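Side-chain contacts in DUF5348 domain-containing protein (Ruminococcus gnavus, PDB 3NRL), which is of unknown function and folds as a small all-beta domain built on one antiparallel sheet, found here as a pair of subunits: residues L9-D12 and R17-I20; D19-F22 and S26-G29; V48-E51 and Y57-G60. All blocks are in the same frame, centred on the assembly; numbering follows the deposited sequence.

How the contacts relate
The three contacts are beta hairpins of one antiparallel sheet, taken in the order of the chain. Contacts 1 and 2 share Asp-19 and Ile-20 on strand 17-23, which pairs with strand 6-12 on one edge and strand 26-27 on the other; their centres lie about 8 Å apart, and Phe-10 CE2 packs on Phe-27 CD1 at 3.7 Å. Both reach the second subunit. Contact 3 joins the strands at the far end of the sheet, its centre about 13 Å from that of contact 1, yet Tyr-18 CB meets Ile-50 CD1 at 4.1 Å. Contacts 2 and 3 do not touch. The sulfate, probably from the crystallisation liquor, is held by Arg-17 of contact 1 and by Cys-33 N.

Contact 1: residues L9-D12 and R17-I20; sequences LFYD and RYDI. With SO4 (sulfate ion), chain C.
Two main-chain bonds tie Phe-10 to Asp-19 as an antiparallel hydrogen-bonded pair: Phe-10 N reaches Asp-19 O at 2.9 Å, and Asp-19 N reaches Phe-10 O at 2.7 Å. The flanking pairs, Leu-9 with Ile-20 and Tyr-11 with Tyr-18, are non-hydrogen-bonded.

Tyr-11 CB sits over one face of the Tyr-18 ring, 3.9 Å from the centroid and 26° off the normal, a CH-pi contact. With CG anti to the backbone N (chi1 -176°), the Tyr-11 ring turns its edge to the same neighbour, giving an edge-to-face pair with planes at 56°.

Apolar packing continues beside it, where Leu-9 CG approaches Tyr-18 CD1 at 4.1 Å. On the other face of the sheet the Phe-10 ring runs alongside Asp-19, with CZ 3.7 Å from Asp-19 CB.

Ionic chemistry lies at the end of Arg-17, whose guanidinium edge takes the sulfate in a two-pronged grip, NH1 to O1 at 2.7 Å and NH2 to O2 at 2.6 Å. Asp-12 forms a salt bridge with Arg-65 of the second subunit.

Val-71 of strand 70-72 touches Leu-9 and Ile-20, while Trp-56, from the outermost strand 56-59, packs across on Tyr-11, Arg-17 and Tyr-18, whose hydroxyl is hydrogen-bonded to Asp-67.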
ATOM      1  N   LEU A   9      -2.659  -2.679   2.582  1.00 18.30           N
ATOM      2  CA  LEU A   9      -1.904  -3.911   2.381  1.00 13.98           C
ATOM      3  C   LEU A   9      -0.666  -3.662   1.525  1.00 17.26           C
ATOM      4  O   LEU A   9      -0.730  -2.964   0.506  1.00 17.99           O
ATOM      5  CB  LEU A   9      -2.819  -4.948   1.710  1.00 12.31           C
ATOM      6  CG  LEU A   9      -2.352  -6.396   1.566  1.00 20.17           C
ATOM      7  CD1 LEU A   9      -2.204  -7.050   2.943  1.00 17.74           C
ATOM      8  CD2 LEU A   9      -3.360  -7.158   0.724  1.00 15.01           C
ATOM      9  N   PHE A  10       0.469  -4.225   1.939  1.00 17.95           N
ATOM     10  CA  PHE A  10       1.710  -4.047   1.195  1.00 19.39           C
ATOM     11  C   PHE A  10       2.674  -5.205   1.434  1.00 15.84           C
ATOM     12  O   PHE A  10       2.575  -5.916   2.437  1.00 21.90           O
ATOM     13  CB  PHE A  10       2.370  -2.712   1.581  1.00 21.21           C
ATOM     14  CG  PHE A  10       3.081  -2.743   2.904  1.00 22.79           C
ATOM     15  CD1 PHE A  10       4.423  -3.114   2.979  1.00 23.98           C
ATOM     16  CD2 PHE A  10       2.408  -2.422   4.079  1.00 23.79           C
ATOM     17  CE1 PHE A  10       5.086  -3.168   4.207  1.00 28.95           C
ATOM     18  CE2 PHE A  10       3.060  -2.473   5.313  1.00 30.76           C
ATOM     19  CZ  PHE A  10       4.400  -2.847   5.378  1.00 21.55           C
ATOM     20  N   TYR A  11       3.602  -5.399   0.507  1.00 26.51           N
ATOM     21  CA  TYR A  11       4.570  -6.482   0.631  1.00 26.31           C
ATOM     22  C   TYR A  11       5.851  -6.000   1.300  1.00 27.15           C
ATOM     23  O   TYR A  11       6.433  -4.992   0.898  1.00 27.86           O
ATOM     24  CB  TYR A  11       4.903  -7.068  -0.745  1.00 35.02           C
ATOM     25  CG  TYR A  11       5.832  -8.263  -0.679  1.00 31.45           C
ATOM     26  CD1 TYR A  11       5.432  -9.448  -0.059  1.00 31.49           C
ATOM     27  CD2 TYR A  11       7.120  -8.200  -1.215  1.00 39.96           C
ATOM     28  CE1 TYR A  11       6.295 -10.545   0.029  1.00 31.77           C
ATOM     29  CE2 TYR A  11       7.989  -9.288  -1.136  1.00 37.81           C
ATOM     30  CZ  TYR A  11       7.571 -10.456  -0.511  1.00 43.78           C
ATOM     31  OH  TYR A  11       8.425 -11.529  -0.424  1.00 48.21           O
ATOM     32  N   ASP A  12       6.284  -6.729   2.322  1.00 31.64           N
ATOM     33  CA  ASP A  12       7.501  -6.380   3.045  1.00 34.24           C
ATOM     34  C   ASP A  12       8.668  -7.226   2.541  1.00 38.54           C
ATOM     35  O   ASP A  12       8.670  -8.442   2.706  1.00 39.93           O
ATOM     36  CB  ASP A  12       7.310  -6.613   4.540  1.00 30.02           C
ATOM     37  CG  ASP A  12       8.498  -6.143   5.354  1.00 40.28           C
ATOM     38  OD1 ASP A  12       9.627  -6.589   5.066  1.00 38.86           O
ATOM     39  OD2 ASP A  12       8.304  -5.329   6.277  1.00 45.93           O
ATOM     40  N   ARG A  17       6.546 -11.610   3.430  1.00 41.94           N
ATOM     41  CA  ARG A  17       5.147 -11.594   3.814  1.00 35.85           C
ATOM     42  C   ARG A  17       4.514 -10.248   3.509  1.00 35.66           C
ATOM     43  O   ARG A  17       5.199  -9.227   3.390  1.00 29.60           O
ATOM     44  CB  ARG A  17       4.997 -11.844   5.314  1.00 38.58           C
ATOM     45  CG  ARG A  17       5.522 -13.168   5.816  1.00 47.86           C
ATOM     46  CD  ARG A  17       5.404 -13.222   7.332  1.00 44.56           C
ATOM     47  NE  ARG A  17       5.802 -14.516   7.875  1.00 49.78           N
ATOM     48  CZ  ARG A  17       5.120 -15.641   7.696  1.00 53.74           C
ATOM     49  NH1 ARG A  17       4.000 -15.636   6.987  1.00 42.82           N
ATOM     50  NH2 ARG A  17       5.558 -16.772   8.229  1.00 53.79           N
ATOM     51  N   TYR A  18       3.194 -10.262   3.384  1.00 33.20           N
ATOM     52  CA  TYR A  18       2.441  -9.042   3.158  1.00 30.25           C
ATOM     53  C   TYR A  18       2.162  -8.521   4.556  1.00 26.15           C
ATOM     54  O   TYR A  18       2.139  -9.293   5.519  1.00 26.85           O
ATOM     55  CB  TYR A  18       1.134  -9.346   2.416  1.00 22.61           C
ATOM     56  CG  TYR A  18       1.283  -9.211   0.921  1.00 27.48           C
ATOM     57  CD1 TYR A  18       1.181  -7.963   0.303  1.00 18.75           C
ATOM     58  CD2 TYR A  18       1.630 -10.307   0.136  1.00 22.13           C
ATOM     59  CE1 TYR A  18       1.428  -7.811  -1.060  1.00 23.78           C
ATOM     60  CE2 TYR A  18       1.882 -10.167  -1.222  1.00 22.87           C
ATOM     61  CZ  TYR A  18       1.782  -8.921  -1.814  1.00 24.82           C
ATOM     62  OH  TYR A  18       2.046  -8.785  -3.156  1.00 26.16           O
ATOM     63  N   ASP A  19       1.981  -7.216   4.681  1.00 30.11           N
ATOM     64  CA  ASP A  19       1.711  -6.633   5.983  1.00 30.45           C
ATOM     65  C   ASP A  19       0.677  -5.537   5.823  1.00 23.52           C
ATOM     66  O   ASP A  19       0.318  -5.170   4.706  1.00 20.46           O
ATOM     67  CB  ASP A  19       3.006  -6.078   6.584  1.00 32.48           C
ATOM     68  CG  ASP A  19       2.881  -5.763   8.065  1.00 30.12           C
ATOM     69  OD1 ASP A  19       1.865  -6.146   8.683  1.00 33.63           O
ATOM     70  OD2 ASP A  19       3.813  -5.138   8.612  1.00 42.13           O
ATOM     71  N   ILE A  20       0.196  -5.018   6.942  1.00 25.25           N
ATOM     72  CA  ILE A  20      -0.806  -3.972   6.905  1.00 24.19           C
ATOM     73  C   ILE A  20      -0.369  -2.753   7.699  1.00 29.20           C
ATOM     74  O   ILE A  20      -0.003  -2.859   8.867  1.00 27.71           O
ATOM     75  CB  ILE A  20      -2.134  -4.469   7.482  1.00 22.17           C
ATOM     76  CG1 ILE A  20      -2.692  -5.596   6.603  1.00 20.97           C
ATOM     77  CG2 ILE A  20      -3.119  -3.315   7.585  1.00 19.34           C
ATOM     78  CD1 ILE A  20      -3.899  -6.279   7.184  1.00 24.37           C
TER
HETATM   79  S   SO4 C  82       2.975 -19.157   7.296  1.00 50.97           S
HETATM   80  O1  SO4 C  82       2.483 -17.865   6.791  1.00 52.68           O
HETATM   81  O2  SO4 C  82       4.410 -19.050   7.608  1.00 54.13           O
HETATM   82  O3  SO4 C  82       2.228 -19.525   8.515  1.00 51.71           O
HETATM   83  O4  SO4 C  82       2.778 -20.191   6.264  1.00 54.44           O

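Contact 2: residues D19-F22 and S26-G29; sequences DIRF and SFYG
Arg-21 and Phe-27 form the antiparallel non-hydrogen-bonded pair of this hairpin, and their side chains run alongside each other on one face. The Arg-21 chain leaves extended and then bends at chi3 (-81°), which brings one face of the guanidinium to the CZ end of the Phe-27 ring. NH1 comes to 3.3 Å from Phe-27 CZ, but the two planes are 53° apart, so the groups are inclined and not stacked flat. Phe-27 has CG anti to the carbonyl carbon, which lays its ring along Arg-21. Phe-27 CB lies 3.6 Å from Asp-19 OD2.

On the other face, Phe-22 and Tyr-28 point the same way, and Phe-22 CE2 rests 3.8 Å from Tyr-28 CB. Ile-20 CG2 lies over a face of the Phe-22 ring, offset toward its rim, and Ile-20 CB meets Tyr-28 CB at 3.9 Å. The Tyr-28 ring leads away from strand 17-23, and its hydroxyl is hydrogen-bonded to Glu-35.

Backbone bonds hold both ends of the pairing: Phe-22 N to Ser-26 O at 2.8 Å and Tyr-28 N to Ile-20 O at 2.9 Å. Beyond them Asp-19 OD1 accepts a weak, bent bond from Gly-29 N at 2.9 Å (129°), and weak bonds from the amides of Ile-20 and Gly-30.

Several weak N-H donors thus converge on one buried carboxylate, which would probably stabilise its negative charge and steady the turn after strand 26-27. Arg-21 NH1, by contrast, is bound to the carbonyl of Asp-23, so the arginine joins the hairpin turn to the Phe-27 ring; its NE also makes a weak bond to Asp-67 O of the second subunit, whose Arg-65 packs on Phe-27.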
ATOM      1  N   ASP A  19       1.981  -7.216   4.681  1.00 30.11           N
ATOM      2  CA  ASP A  19       1.711  -6.633   5.983  1.00 30.45           C
ATOM      3  C   ASP A  19       0.677  -5.537   5.823  1.00 23.52           C
ATOM      4  O   ASP A  19       0.318  -5.170   4.706  1.00 20.46           O
ATOM      5  CB  ASP A  19       3.006  -6.078   6.584  1.00 32.48           C
ATOM      6  CG  ASP A  19       2.881  -5.763   8.065  1.00 30.12           C
ATOM      7  OD1 ASP A  19       1.865  -6.146   8.683  1.00 33.63           O
ATOM      8  OD2 ASP A  19       3.813  -5.138   8.612  1.00 42.13           O
ATOM      9  N   ILE A  20       0.196  -5.018   6.942  1.00 25.25           N
ATOM     10  CA  ILE A  20      -0.806  -3.972   6.905  1.00 24.19           C
ATOM     11  C   ILE A  20      -0.369  -2.753   7.699  1.00 29.20           C
ATOM     12  O   ILE A  20      -0.003  -2.859   8.867  1.00 27.71           O
ATOM     13  CB  ILE A  20      -2.134  -4.469   7.482  1.00 22.17           C
ATOM     14  CG1 ILE A  20      -2.692  -5.596   6.603  1.00 20.97           C
ATOM     15  CG2 ILE A  20      -3.119  -3.315   7.585  1.00 19.34           C
ATOM     16  CD1 ILE A  20      -3.899  -6.279   7.184  1.00 24.37           C
ATOM     17  N   ARG A  21      -0.399  -1.598   7.050  1.00 21.59           N
ATOM     18  CA  ARG A  21      -0.038  -0.357   7.712  1.00 23.63           C
ATOM     19  C   ARG A  21      -1.332   0.314   8.163  1.00 26.38           C
ATOM     20  O   ARG A  21      -2.165   0.688   7.333  1.00 23.98           O
ATOM     21  CB  ARG A  21       0.706   0.574   6.763  1.00 27.87           C
ATOM     22  CG  ARG A  21       0.921   1.951   7.368  1.00 36.84           C
ATOM     23  CD  ARG A  21       0.979   3.023   6.302  1.00 47.42           C
ATOM     24  NE  ARG A  21       2.291   3.111   5.676  1.00 49.71           N
ATOM     25  CZ  ARG A  21       3.403   3.414   6.336  1.00 41.78           C
ATOM     26  NH1 ARG A  21       3.344   3.648   7.640  1.00 23.22           N
ATOM     27  NH2 ARG A  21       4.562   3.501   5.690  1.00 20.49           N
ATOM     28  N   PHE A  22      -1.495   0.465   9.474  1.00 27.76           N
ATOM     29  CA  PHE A  22      -2.692   1.087  10.025  1.00 26.98           C
ATOM     30  C   PHE A  22      -2.500   2.578  10.260  1.00 32.26           C
ATOM     31  O   PHE A  22      -3.421   3.372  10.072  1.00 33.82           O
ATOM     32  CB  PHE A  22      -3.070   0.429  11.353  1.00 36.06           C
ATOM     33  CG  PHE A  22      -3.504  -0.999  11.224  1.00 25.01           C
ATOM     34  CD1 PHE A  22      -4.645  -1.332  10.505  1.00 30.30           C
ATOM     35  CD2 PHE A  22      -2.782  -2.013  11.840  1.00 26.59           C
ATOM     36  CE1 PHE A  22      -5.064  -2.656  10.401  1.00 30.44           C
ATOM     37  CE2 PHE A  22      -3.190  -3.341  11.743  1.00 30.25           C
ATOM     38  CZ  PHE A  22      -4.333  -3.663  11.022  1.00 29.06           C
ATOM     39  N   SER A  26       2.344   2.428  12.650  1.00 38.77           N
ATOM     40  CA  SER A  26       1.643   1.313  13.276  1.00 31.59           C
ATOM     41  C   SER A  26       1.399   0.251  12.211  1.00 37.46           C
ATOM     42  O   SER A  26       0.651   0.484  11.261  1.00 26.09           O
ATOM     43  CB  SER A  26       0.312   1.794  13.854  1.00 29.07           C
ATOM     44  OG  SER A  26      -0.428   0.712  14.392  1.00 42.45           O
ATOM     45  N   PHE A  27       2.034  -0.908  12.379  1.00 31.10           N
ATOM     46  CA  PHE A  27       1.917  -2.008  11.426  1.00 32.90           C
ATOM     47  C   PHE A  27       1.368  -3.265  12.094  1.00 38.05           C
ATOM     48  O   PHE A  27       1.504  -3.441  13.304  1.00 42.08           O
ATOM     49  CB  PHE A  27       3.294  -2.309  10.826  1.00 34.91           C
ATOM     50  CG  PHE A  27       3.895  -1.153  10.075  1.00 36.79           C
ATOM     51  CD1 PHE A  27       3.809  -1.087   8.689  1.00 27.89           C
ATOM     52  CD2 PHE A  27       4.535  -0.120  10.754  1.00 32.56           C
ATOM     53  CE1 PHE A  27       4.351  -0.014   7.987  1.00 29.67           C
ATOM     54  CE2 PHE A  27       5.081   0.961  10.061  1.00 30.86           C
ATOM     55  CZ  PHE A  27       4.989   1.014   8.672  1.00 31.21           C
ATOM     56  N   TYR A  28       0.754  -4.142  11.305  1.00 32.44           N
ATOM     57  CA  TYR A  28       0.191  -5.379  11.841  1.00 31.31           C
ATOM     58  C   TYR A  28       1.299  -6.332  12.294  1.00 34.71           C
ATOM     59  O   TYR A  28       1.145  -7.047  13.284  1.00 37.95           O
ATOM     60  CB  TYR A  28      -0.690  -6.065  10.790  1.00 28.86           C
ATOM     61  CG  TYR A  28      -1.338  -7.339  11.281  1.00 34.44           C
ATOM     62  CD1 TYR A  28      -2.303  -7.310  12.287  1.00 41.23           C
ATOM     63  CD2 TYR A  28      -0.969  -8.577  10.760  1.00 30.72           C
ATOM     64  CE1 TYR A  28      -2.882  -8.483  12.763  1.00 49.35           C
ATOM     65  CE2 TYR A  28      -1.543  -9.757  11.229  1.00 38.96           C
ATOM     66  CZ  TYR A  28      -2.496  -9.702  12.229  1.00 39.12           C
ATOM     67  OH  TYR A  28      -3.053 -10.861  12.714  1.00 38.14           O
ATOM     68  N   GLY A  29       2.412  -6.343  11.566  1.00 36.21           N
ATOM     69  CA  GLY A  29       3.522  -7.204  11.939  1.00 42.20           C
ATOM     70  C   GLY A  29       3.767  -8.371  11.004  1.00 43.72           C
ATOM     71  O   GLY A  29       4.750  -9.097  11.154  1.00 45.08           O
TER

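Contact 3: residues V48-E51 and Y57-G60; sequences VRIE and YLVG
Ile-50 and Leu-58 meet on the buried face of this hairpin, where Leu-58 CD2 packs 3.9 Å from Ile-50 CB. Beside them Val-48 CA comes within 3.1 Å of Val-59 O, a close approach. The backbone is closely paired too: two hydrogen-bonded pairs, Arg-49 with Val-59 and Glu-51 with Tyr-57, supply four bonds, of which Val-59 N to Arg-49 O is nearly straight (2.8 Å, 176°).

The opposite face carries Arg-49, Glu-51, Tyr-57 and Val-59 and is much more open, Arg-49 and Tyr-57 being exposed. Tyr-57 takes a chi1 of 67°, which holds CG between its own N and carbonyl carbon and brings the ring under Glu-51. Glu-51 CB lies over that ring, 4.0 Å from its centroid and 29° off the normal. Bent at chi2, the glutamate directs OE2 to Arg-49 NE in a salt bridge of 2.7 Å; OE2 offers its anti lone pair and lies in the guanidinium plane of Arg-49. Val-59 CB lies over one guanidinium face, with CG2 3.9 Å from Arg-49 NH2.

Strand 44-52 is flanked by strand 56-59 and strand 36-41. From the latter, Phe-37 touches Val-48, Ile-50 and Leu-58, while Leu-66 and Leu-69 of the loop before strand 70-72 also pack on Leu-58.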
ATOM      1  N   VAL A  48     -11.994 -11.804   2.478  1.00 15.27           N
ATOM      2  CA  VAL A  48     -10.981 -12.606   1.809  1.00 14.98           C
ATOM      3  C   VAL A  48     -10.115 -13.326   2.825  1.00 21.72           C
ATOM      4  O   VAL A  48     -10.192 -13.068   4.029  1.00 22.94           O
ATOM      5  CB  VAL A  48     -10.047 -11.735   0.927  1.00 15.99           C
ATOM      6  CG1 VAL A  48     -10.856 -10.958  -0.091  1.00 16.83           C
ATOM      7  CG2 VAL A  48      -9.251 -10.773   1.803  1.00 16.63           C
ATOM      8  N   ARG A  49      -9.286 -14.233   2.325  1.00 16.89           N
ATOM      9  CA  ARG A  49      -8.365 -14.987   3.161  1.00 24.20           C
ATOM     10  C   ARG A  49      -7.065 -14.983   2.374  1.00 19.83           C
ATOM     11  O   ARG A  49      -7.078 -15.215   1.167  1.00 27.39           O
ATOM     12  CB  ARG A  49      -8.870 -16.427   3.354  1.00 29.89           C
ATOM     13  CG  ARG A  49      -8.073 -17.239   4.373  1.00 30.65           C
ATOM     14  CD  ARG A  49      -8.705 -18.609   4.657  1.00 24.47           C
ATOM     15  NE  ARG A  49      -8.583 -19.540   3.537  1.00 25.97           N
ATOM     16  CZ  ARG A  49      -9.603 -19.948   2.786  1.00 26.44           C
ATOM     17  NH1 ARG A  49     -10.833 -19.514   3.029  1.00 18.83           N
ATOM     18  NH2 ARG A  49      -9.393 -20.785   1.784  1.00 25.17           N
ATOM     19  N   ILE A  50      -5.948 -14.688   3.029  1.00 13.40           N
ATOM     20  CA  ILE A  50      -4.686 -14.685   2.305  1.00 12.35           C
ATOM     21  C   ILE A  50      -4.039 -16.055   2.438  1.00 22.12           C
ATOM     22  O   ILE A  50      -4.038 -16.649   3.513  1.00 22.24           O
ATOM     23  CB  ILE A  50      -3.724 -13.583   2.807  1.00 14.14           C
ATOM     24  CG1 ILE A  50      -2.508 -13.509   1.883  1.00 17.03           C
ATOM     25  CG2 ILE A  50      -3.291 -13.859   4.242  1.00 17.26           C
ATOM     26  CD1 ILE A  50      -1.694 -12.243   2.044  1.00 18.42           C
ATOM     27  N   GLU A  51      -3.508 -16.560   1.330  1.00 17.99           N
ATOM     28  CA  GLU A  51      -2.879 -17.875   1.312  1.00 25.09           C
ATOM     29  C   GLU A  51      -1.592 -17.832   0.506  1.00 26.95           C
ATOM     30  O   GLU A  51      -1.300 -16.845  -0.168  1.00 22.62           O
ATOM     31  CB  GLU A  51      -3.825 -18.907   0.689  1.00 20.62           C
ATOM     32  CG  GLU A  51      -5.116 -19.136   1.452  1.00 26.46           C
ATOM     33  CD  GLU A  51      -4.911 -19.862   2.774  1.00 31.02           C
ATOM     34  OE1 GLU A  51      -3.761 -20.243   3.092  1.00 30.55           O
ATOM     35  OE2 GLU A  51      -5.912 -20.053   3.496  1.00 20.75           O
ATOM     36  N   TYR A  57      -1.612 -15.003  -2.522  1.00 19.69           N
ATOM     37  CA  TYR A  57      -2.821 -14.706  -3.276  1.00 18.74           C
ATOM     38  C   TYR A  57      -4.011 -14.608  -2.331  1.00 20.61           C
ATOM     39  O   TYR A  57      -3.939 -15.041  -1.179  1.00 20.00           O
ATOM     40  CB  TYR A  57      -3.076 -15.786  -4.333  1.00 19.61           C
ATOM     41  CG  TYR A  57      -3.430 -17.143  -3.768  1.00 20.39           C
ATOM     42  CD1 TYR A  57      -4.760 -17.528  -3.613  1.00 25.76           C
ATOM     43  CD2 TYR A  57      -2.433 -18.046  -3.399  1.00 21.71           C
ATOM     44  CE1 TYR A  57      -5.090 -18.784  -3.110  1.00 26.83           C
ATOM     45  CE2 TYR A  57      -2.753 -19.307  -2.893  1.00 28.59           C
ATOM     46  CZ  TYR A  57      -4.084 -19.665  -2.755  1.00 26.57           C
ATOM     47  OH  TYR A  57      -4.406 -20.909  -2.275  1.00 27.62           O
ATOM     48  N   LEU A  58      -5.101 -14.026  -2.812  1.00 19.55           N
ATOM     49  CA  LEU A  58      -6.283 -13.889  -1.977  1.00 18.77           C
ATOM     50  C   LEU A  58      -7.410 -14.801  -2.431  1.00 23.18           C
ATOM     51  O   LEU A  58      -7.676 -14.944  -3.625  1.00 24.35           O
ATOM     52  CB  LEU A  58      -6.774 -12.440  -1.990  1.00 19.06           C
ATOM     53  CG  LEU A  58      -5.783 -11.356  -1.563  1.00 14.80           C
ATOM     54  CD1 LEU A  58      -6.471  -9.992  -1.621  1.00 21.85           C
ATOM     55  CD2 LEU A  58      -5.277 -11.635  -0.156  1.00 14.75           C
ATOM     56  N   VAL A  59      -8.052 -15.447  -1.466  1.00 21.66           N
ATOM     57  CA  VAL A  59      -9.191 -16.294  -1.760  1.00 15.05           C
ATOM     58  C   VAL A  59     -10.385 -15.391  -1.464  1.00 18.23           C
ATOM     59  O   VAL A  59     -10.431 -14.751  -0.414  1.00 20.21           O
ATOM     60  CB  VAL A  59      -9.262 -17.522  -0.818  1.00 18.44           C
ATOM     61  CG1 VAL A  59     -10.603 -18.233  -0.989  1.00 21.88           C
ATOM     62  CG2 VAL A  59      -8.112 -18.479  -1.113  1.00 19.24           C
ATOM     63  N   GLY A  60     -11.328 -15.315  -2.394  1.00 16.65           N
ATOM     64  CA  GLY A  60     -12.505 -14.497  -2.175  1.00 22.95           C
ATOM     65  C   GLY A  60     -12.629 -13.272  -3.052  1.00 24.03           C
ATOM     66  O   GLY A  60     -13.677 -12.630  -3.079  1.00 24.40           O
TER